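Local coordinates for inosine-uridine preferring nucleoside hydrolase family protein (Bacillus anthracis, PDB 2C40) that belongs to the inosine-uridine preferring nucleoside hydrolase family and holds a calcium ion and alpha-D-ribofuranose in a shared pocket, at residues A101-L113 with D130-E142. Residues are numbered along the deposited sequence; the frame is centred on the assembly and turned at random.
Sequences AAKPAHHHLIETL and DLARALYEAPIIE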
ATOM      1  N   ALA A 101      10.595 -20.044  15.324  1.00 44.07           N
ATOM      2  CA  ALA A 101      10.573 -21.325  16.032  1.00 44.18           C
ATOM      3  C   ALA A 101      11.221 -22.417  15.126  1.00 44.45           C
ATOM      4  O   ALA A 101      11.181 -22.314  13.875  1.00 44.72           O
ATOM      5  CB  ALA A 101       9.155 -21.675  16.423  1.00 43.47           C
ATOM      6  N   ALA A 102      11.861 -23.400  15.755  1.00 43.47           N
ATOM      7  CA  ALA A 102      12.569 -24.463  15.047  1.00 43.83           C
ATOM      8  C   ALA A 102      11.604 -25.382  14.303  1.00 43.96           C
ATOM      9  O   ALA A 102      11.929 -25.808  13.210  1.00 44.82           O
ATOM     10  CB  ALA A 102      13.440 -25.274  16.047  1.00 43.54           C
ATOM     11  N   LYS A 103      10.419 -25.642  14.873  1.00 43.93           N
ATOM     12  CA  LYS A 103       9.399 -26.507  14.238  1.00 43.95           C
ATOM     13  C   LYS A 103       8.412 -25.798  13.345  1.00 43.33           C
ATOM     14  O   LYS A 103       8.102 -24.628  13.560  1.00 44.18           O
ATOM     15  CB  LYS A 103       8.569 -27.251  15.294  1.00 45.03           C
ATOM     16  N   PRO A 104       7.875 -26.516  12.352  1.00 42.60           N
ATOM     17  CA  PRO A 104       6.790 -25.949  11.568  1.00 42.59           C
ATOM     18  C   PRO A 104       5.540 -25.713  12.442  1.00 43.06           C
ATOM     19  O   PRO A 104       5.371 -26.411  13.487  1.00 43.13           O
ATOM     20  CB  PRO A 104       6.534 -27.019  10.487  1.00 42.70           C
ATOM     21  CG  PRO A 104       7.149 -28.248  10.986  1.00 41.56           C
ATOM     22  CD  PRO A 104       8.273 -27.851  11.868  1.00 42.00           C
ATOM     23  N   ALA A 105       4.675 -24.795  12.004  1.00 41.53           N
ATOM     24  CA  ALA A 105       3.544 -24.334  12.812  1.00 41.55           C
ATOM     25  C   ALA A 105       2.678 -25.442  13.441  1.00 41.36           C
ATOM     26  O   ALA A 105       2.336 -25.353  14.606  1.00 41.51           O
ATOM     27  CB  ALA A 105       2.653 -23.390  11.970  1.00 41.46           C
ATOM     28  N   HIS A 106       2.326 -26.482  12.690  1.00 41.28           N
ATOM     29  CA  HIS A 106       1.453 -27.536  13.243  1.00 41.73           C
ATOM     30  C   HIS A 106       2.105 -28.315  14.376  1.00 42.37           C
ATOM     31  O   HIS A 106       1.436 -28.644  15.345  1.00 43.03           O
ATOM     32  CB  HIS A 106       0.919 -28.472  12.166  1.00 41.64           C
ATOM     33  CG  HIS A 106       1.976 -29.275  11.456  1.00 40.30           C
ATOM     34  ND1 HIS A 106       1.969 -30.657  11.432  1.00 40.63           N
ATOM     35  CD2 HIS A 106       3.039 -28.899  10.721  1.00 37.03           C
ATOM     36  CE1 HIS A 106       2.991 -31.089  10.713  1.00 38.13           C
ATOM     37  NE2 HIS A 106       3.657 -30.039  10.275  1.00 36.98           N
ATOM     38  N   HIS A 107       3.412 -28.576  14.242  1.00 42.49           N
ATOM     39  CA  HIS A 107       4.205 -29.178  15.285  1.00 42.68           C
ATOM     40  C   HIS A 107       4.450 -28.240  16.453  1.00 41.86           C
ATOM     41  O   HIS A 107       4.364 -28.640  17.611  1.00 41.36           O
ATOM     42  CB  HIS A 107       5.542 -29.645  14.721  1.00 43.25           C
ATOM     43  CG  HIS A 107       5.450 -30.902  13.915  1.00 42.65           C
ATOM     44  ND1 HIS A 107       6.532 -31.436  13.259  1.00 42.82           N
ATOM     45  CD2 HIS A 107       4.409 -31.723  13.649  1.00 44.03           C
ATOM     46  CE1 HIS A 107       6.178 -32.559  12.664  1.00 41.98           C
ATOM     47  NE2 HIS A 107       4.892 -32.750  12.874  1.00 42.52           N
ATOM     48  N   HIS A 108       4.733 -26.994  16.133  1.00 41.78           N
ATOM     49  CA  HIS A 108       4.862 -25.950  17.141  1.00 41.48           C
ATOM     50  C   HIS A 108       3.594 -25.850  18.005  1.00 41.64           C
ATOM     51  O   HIS A 108       3.652 -25.727  19.228  1.00 40.33           O
ATOM     52  CB  HIS A 108       5.153 -24.634  16.421  1.00 40.49           C
ATOM     53  CG  HIS A 108       5.354 -23.471  17.327  1.00 39.78           C
ATOM     54  ND1 HIS A 108       4.495 -22.379  17.346  1.00 40.53           N
ATOM     55  CD2 HIS A 108       6.322 -23.211  18.232  1.00 38.61           C
ATOM     56  CE1 HIS A 108       4.935 -21.501  18.228  1.00 38.86           C
ATOM     57  NE2 HIS A 108       6.032 -21.988  18.795  1.00 39.59           N
ATOM     58  N   LEU A 109       2.451 -25.878  17.343  1.00 42.48           N
ATOM     59  CA  LEU A 109       1.177 -25.788  18.021  1.00 43.71           C
ATOM     60  C   LEU A 109       1.010 -26.948  19.023  1.00 43.50           C
ATOM     61  O   LEU A 109       0.662 -26.734  20.186  1.00 43.40           O
ATOM     62  CB  LEU A 109       0.068 -25.758  16.971  1.00 44.36           C
ATOM     63  CG  LEU A 109      -1.412 -25.956  17.321  1.00 45.57           C
ATOM     64  CD1 LEU A 109      -1.824 -25.104  18.441  1.00 46.96           C
ATOM     65  CD2 LEU A 109      -2.185 -25.579  16.071  1.00 45.53           C
ATOM     66  N   ILE A 110       1.304 -28.166  18.573  1.00 43.27           N
ATOM     67  CA  ILE A 110       1.211 -29.368  19.421  1.00 42.83           C
ATOM     68  C   ILE A 110       2.083 -29.225  20.658  1.00 43.03           C
ATOM     69  O   ILE A 110       1.615 -29.437  21.789  1.00 42.81           O
ATOM     70  CB  ILE A 110       1.594 -30.677  18.615  1.00 42.33           C
ATOM     71  CG1 ILE A 110       0.536 -30.985  17.547  1.00 42.77           C
ATOM     72  CG2 ILE A 110       1.763 -31.898  19.516  1.00 42.24           C
ATOM     73  CD1 ILE A 110       0.952 -32.047  16.515  1.00 42.15           C
ATOM     74  N   GLU A 111       3.352 -28.873  20.444  1.00 43.25           N
ATOM     75  CA  GLU A 111       4.346 -28.838  21.529  1.00 43.38           C
ATOM     76  C   GLU A 111       4.014 -27.711  22.518  1.00 42.92           C
ATOM     77  O   GLU A 111       4.149 -27.904  23.719  1.00 41.51           O
ATOM     78  CB  GLU A 111       5.769 -28.664  20.993  1.00 43.30           C
ATOM     79  CG  GLU A 111       6.418 -29.934  20.460  1.00 44.40           C
ATOM     80  N   THR A 112       3.568 -26.559  22.013  1.00 42.70           N
ATOM     81  CA  THR A 112       3.140 -25.465  22.875  1.00 42.96           C
ATOM     82  C   THR A 112       1.945 -25.900  23.723  1.00 43.39           C
ATOM     83  O   THR A 112       1.942 -25.749  24.926  1.00 42.88           O
ATOM     84  CB  THR A 112       2.690 -24.206  22.091  1.00 43.26           C
ATOM     85  OG1 THR A 112       3.695 -23.836  21.165  1.00 40.73           O
ATOM     86  CG2 THR A 112       2.420 -23.048  23.042  1.00 42.79           C
ATOM     87  N   LEU A 113       0.933 -26.452  23.075  1.00 44.10           N
ATOM     88  CA  LEU A 113      -0.289 -26.801  23.772  1.00 44.39           C
ATOM     89  C   LEU A 113       0.011 -27.811  24.851  1.00 44.50           C
ATOM     90  O   LEU A 113      -0.432 -27.658  25.986  1.00 44.51           O
ATOM     91  CB  LEU A 113      -1.354 -27.354  22.827  1.00 44.40           C
ATOM     92  CG  LEU A 113      -2.324 -26.451  22.048  1.00 45.73           C
ATOM     93  CD1 LEU A 113      -3.547 -27.246  21.658  1.00 46.29           C
ATOM     94  CD2 LEU A 113      -2.765 -25.268  22.800  1.00 45.02           C
ATOM     95  N   ASP A 130      -3.232 -25.690   9.588  1.00 42.09           N
ATOM     96  CA  ASP A 130      -2.225 -26.034  10.637  1.00 42.69           C
ATOM     97  C   ASP A 130      -2.874 -26.780  11.826  1.00 42.32           C
ATOM     98  O   ASP A 130      -2.244 -27.661  12.457  1.00 42.82           O
ATOM     99  CB  ASP A 130      -1.471 -24.798  11.178  1.00 42.39           C
ATOM    100  CG  ASP A 130      -0.461 -24.201  10.185  1.00 44.35           C
ATOM    101  OD1 ASP A 130       0.129 -24.927   9.357  1.00 42.10           O
ATOM    102  OD2 ASP A 130      -0.240 -22.963  10.266  1.00 47.16           O
ATOM    103  N   LEU A 131      -4.113 -26.417  12.160  1.00 41.50           N
ATOM    104  CA  LEU A 131      -4.852 -27.128  13.200  1.00 41.36           C
ATOM    105  C   LEU A 131      -5.373 -28.518  12.779  1.00 41.27           C
ATOM    106  O   LEU A 131      -5.335 -29.468  13.556  1.00 42.61           O
ATOM    107  CB  LEU A 131      -5.992 -26.256  13.747  1.00 40.55           C
ATOM    108  CG  LEU A 131      -6.933 -26.852  14.810  1.00 40.76           C
ATOM    109  CD1 LEU A 131      -6.218 -27.230  16.097  1.00 40.18           C
ATOM    110  CD2 LEU A 131      -8.077 -25.903  15.112  1.00 38.29           C
ATOM    111  N   ALA A 132      -5.936 -28.632  11.596  1.00 41.66           N
ATOM    112  CA  ALA A 132      -6.381 -29.926  11.072  1.00 41.92           C
ATOM    113  C   ALA A 132      -5.263 -30.916  11.168  1.00 41.86           C
ATOM    114  O   ALA A 132      -5.419 -32.065  11.620  1.00 42.71           O
ATOM    115  CB  ALA A 132      -6.814 -29.748   9.591  1.00 41.32           C
ATOM    116  N   ARG A 133      -4.111 -30.442  10.738  1.00 42.04           N
ATOM    117  CA  ARG A 133      -2.896 -31.227  10.684  1.00 42.90           C
ATOM    118  C   ARG A 133      -2.371 -31.623  12.066  1.00 41.28           C
ATOM    119  O   ARG A 133      -2.012 -32.747  12.253  1.00 40.96           O
ATOM    120  CB  ARG A 133      -1.867 -30.437   9.891  1.00 43.37           C
ATOM    121  CG  ARG A 133      -0.739 -31.245   9.407  1.00 47.49           C
ATOM    122  CD  ARG A 133      -0.458 -30.976   7.890  1.00 47.39           C
ATOM    123  NE  ARG A 133       0.187 -29.706   7.709  1.00 46.20           N
ATOM    124  CZ  ARG A 133       1.479 -29.535   7.437  1.00 44.79           C
ATOM    125  NH1 ARG A 133       2.314 -30.563   7.249  1.00 42.09           N
ATOM    126  NH2 ARG A 133       1.931 -28.296   7.300  1.00 41.64           N
ATOM    127  N   ALA A 134      -2.349 -30.676  12.995  1.00 40.90           N
ATOM    128  CA  ALA A 134      -2.066 -30.886  14.418  1.00 41.17           C
ATOM    129  C   ALA A 134      -2.941 -31.980  15.009  1.00 41.03           C
ATOM    130  O   ALA A 134      -2.458 -32.906  15.653  1.00 40.77           O
ATOM    131  CB  ALA A 134      -2.303 -29.553  15.209  1.00 41.14           C
ATOM    132  N   LEU A 135      -4.227 -31.882  14.721  1.00 41.76           N
ATOM    133  CA  LEU A 135      -5.219 -32.845  15.198  1.00 42.17           C
ATOM    134  C   LEU A 135      -5.054 -34.225  14.594  1.00 42.90           C
ATOM    135  O   LEU A 135      -5.167 -35.251  15.280  1.00 42.41           O
ATOM    136  CB  LEU A 135      -6.604 -32.313  14.884  1.00 42.08           C
ATOM    137  CG  LEU A 135      -6.979 -31.067  15.703  1.00 42.28           C
ATOM    138  CD1 LEU A 135      -8.130 -30.380  15.026  1.00 43.05           C
ATOM    139  CD2 LEU A 135      -7.346 -31.462  17.159  1.00 44.07           C
ATOM    140  N   TYR A 136      -4.740 -34.260  13.312  1.00 44.19           N
ATOM    141  CA  TYR A 136      -4.525 -35.541  12.643  1.00 44.85           C
ATOM    142  C   TYR A 136      -3.351 -36.311  13.286  1.00 44.29           C
ATOM    143  O   TYR A 136      -3.462 -37.483  13.574  1.00 43.33           O
ATOM    144  CB  TYR A 136      -4.360 -35.349  11.141  1.00 45.83           C
ATOM    145  CG  TYR A 136      -4.011 -36.636  10.499  1.00 49.37           C
ATOM    146  CD1 TYR A 136      -2.695 -36.870  10.034  1.00 50.51           C
ATOM    147  CD2 TYR A 136      -4.942 -37.682  10.428  1.00 50.93           C
ATOM    148  CE1 TYR A 136      -2.339 -38.084   9.471  1.00 51.11           C
ATOM    149  CE2 TYR A 136      -4.575 -38.920   9.848  1.00 51.32           C
ATOM    150  CZ  TYR A 136      -3.271 -39.101   9.371  1.00 50.22           C
ATOM    151  OH  TYR A 136      -2.850 -40.314   8.818  1.00 53.72           O
ATOM    152  N   GLU A 137      -2.262 -35.614  13.568  1.00 44.36           N
ATOM    153  CA  GLU A 137      -1.069 -36.247  14.125  1.00 44.37           C
ATOM    154  C   GLU A 137      -1.124 -36.489  15.627  1.00 43.64           C
ATOM    155  O   GLU A 137      -0.615 -37.495  16.127  1.00 43.28           O
ATOM    156  CB  GLU A 137       0.142 -35.400  13.812  1.00 45.44           C
ATOM    157  CG  GLU A 137       0.375 -35.333  12.337  1.00 47.75           C
ATOM    158  CD  GLU A 137       1.551 -34.481  11.944  1.00 50.56           C
ATOM    159  OE1 GLU A 137       2.506 -34.379  12.750  1.00 53.92           O
ATOM    160  OE2 GLU A 137       1.528 -33.955  10.800  1.00 53.14           O
ATOM    161  N   ALA A 138      -1.742 -35.566  16.347  1.00 43.33           N
ATOM    162  CA  ALA A 138      -1.800 -35.623  17.807  1.00 42.95           C
ATOM    163  C   ALA A 138      -3.181 -35.218  18.318  1.00 42.61           C
ATOM    164  O   ALA A 138      -3.356 -34.134  18.855  1.00 42.59           O
ATOM    165  CB  ALA A 138      -0.737 -34.720  18.406  1.00 42.77           C
ATOM    166  N   PRO A 139      -4.180 -36.082  18.152  1.00 42.51           N
ATOM    167  CA  PRO A 139      -5.515 -35.710  18.648  1.00 42.69           C
ATOM    168  C   PRO A 139      -5.661 -35.498  20.185  1.00 42.74           C
ATOM    169  O   PRO A 139      -6.658 -34.872  20.629  1.00 42.55           O
ATOM    170  CB  PRO A 139      -6.409 -36.868  18.197  1.00 43.29           C
ATOM    171  CG  PRO A 139      -5.495 -37.995  17.860  1.00 43.15           C
ATOM    172  CD  PRO A 139      -4.145 -37.419  17.539  1.00 42.69           C
ATOM    173  N   ILE A 140      -4.697 -35.989  20.975  1.00 42.08           N
ATOM    174  CA  ILE A 140      -4.631 -35.703  22.426  1.00 42.23           C
ATOM    175  C   ILE A 140      -4.789 -34.200  22.731  1.00 42.39           C
ATOM    176  O   ILE A 140      -5.261 -33.800  23.784  1.00 42.64           O
ATOM    177  CB  ILE A 140      -3.263 -36.184  23.024  1.00 42.27           C
ATOM    178  CG1 ILE A 140      -3.270 -36.115  24.545  1.00 42.34           C
ATOM    179  CG2 ILE A 140      -2.055 -35.414  22.375  1.00 41.61           C
ATOM    180  CD1 ILE A 140      -2.005 -36.573  25.179  1.00 41.47           C
ATOM    181  N   ILE A 141      -4.396 -33.388  21.778  1.00 42.41           N
ATOM    182  CA  ILE A 141      -4.442 -31.943  21.866  1.00 43.54           C
ATOM    183  C   ILE A 141      -5.861 -31.358  22.126  1.00 43.65           C
ATOM    184  O   ILE A 141      -6.015 -30.295  22.742  1.00 43.25           O
ATOM    185  CB  ILE A 141      -3.824 -31.411  20.551  1.00 43.88           C
ATOM    186  CG1 ILE A 141      -2.615 -30.565  20.842  1.00 45.54           C
ATOM    187  CG2 ILE A 141      -4.842 -30.877  19.539  1.00 45.07           C
ATOM    188  CD1 ILE A 141      -1.389 -31.376  20.787  1.00 45.68           C
ATOM    189  N   GLU A 142      -6.899 -32.083  21.721  1.00 43.69           N
ATOM    190  CA  GLU A 142      -8.256 -31.736  22.155  1.00 44.65           C
ATOM    191  C   GLU A 142      -8.321 -31.482  23.667  1.00 44.37           C
ATOM    192  O   GLU A 142      -9.016 -30.585  24.109  1.00 45.26           O
ATOM    193  CB  GLU A 142      -9.232 -32.862  21.839  1.00 45.33           C
ATOM    194  CG  GLU A 142      -9.480 -33.009  20.356  1.00 47.80           C
ATOM    195  CD  GLU A 142     -10.457 -34.132  20.052  1.00 49.30           C
ATOM    196  OE1 GLU A 142     -10.767 -34.946  20.958  1.00 48.36           O
ATOM    197  OE2 GLU A 142     -10.904 -34.191  18.889  1.00 51.95           O
TER
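The guanidinium of R133 lies flat on one face of the H106 imidazole, centres 3.7 Å apart and planes 22° from parallel, while H107 CD2 lies over the opposite face, toward its rim. At the edge of the H106 ring stands the E137 carboxylate, turned nearly perpendicular to it, with OE2 3.2 Å from H106 CE1. The other oxygen is held by H107: NE2 donates to E137 OE1 over 2.9 Å, in the plane of its ring and onto the syn lone pair, though the hydrogen bond is bent rather than straight. With CG lodged between the backbone N and the carbonyl carbon (chi1 64°), the H106 ring enters, as a knob, the hole formed by D130, R133, A134 and E137. Bends at chi2 and chi3 fold the R133 chain over this ring, and S67 fixes its NH2; the hydroxyls of S65 and S67 are hydrogen-bonded to D130 OD1. Farther along, the contact turns apolar: I110 CD1 reaches A138 CB at 3.7 Å, and I141 crosses I110 and L113 at about right angles, its CG1 3.5 Å from L113 CD1. L109 and L131 touch each other, and both rest on L122 of strand 120-124. The helix segments cross at -60°, axes 8.4 Å apart, on one face of the mixed sheet; helix 129-137 is the crossover between parallel strands 120-124 and 145-151 in this family's alpha/beta fold.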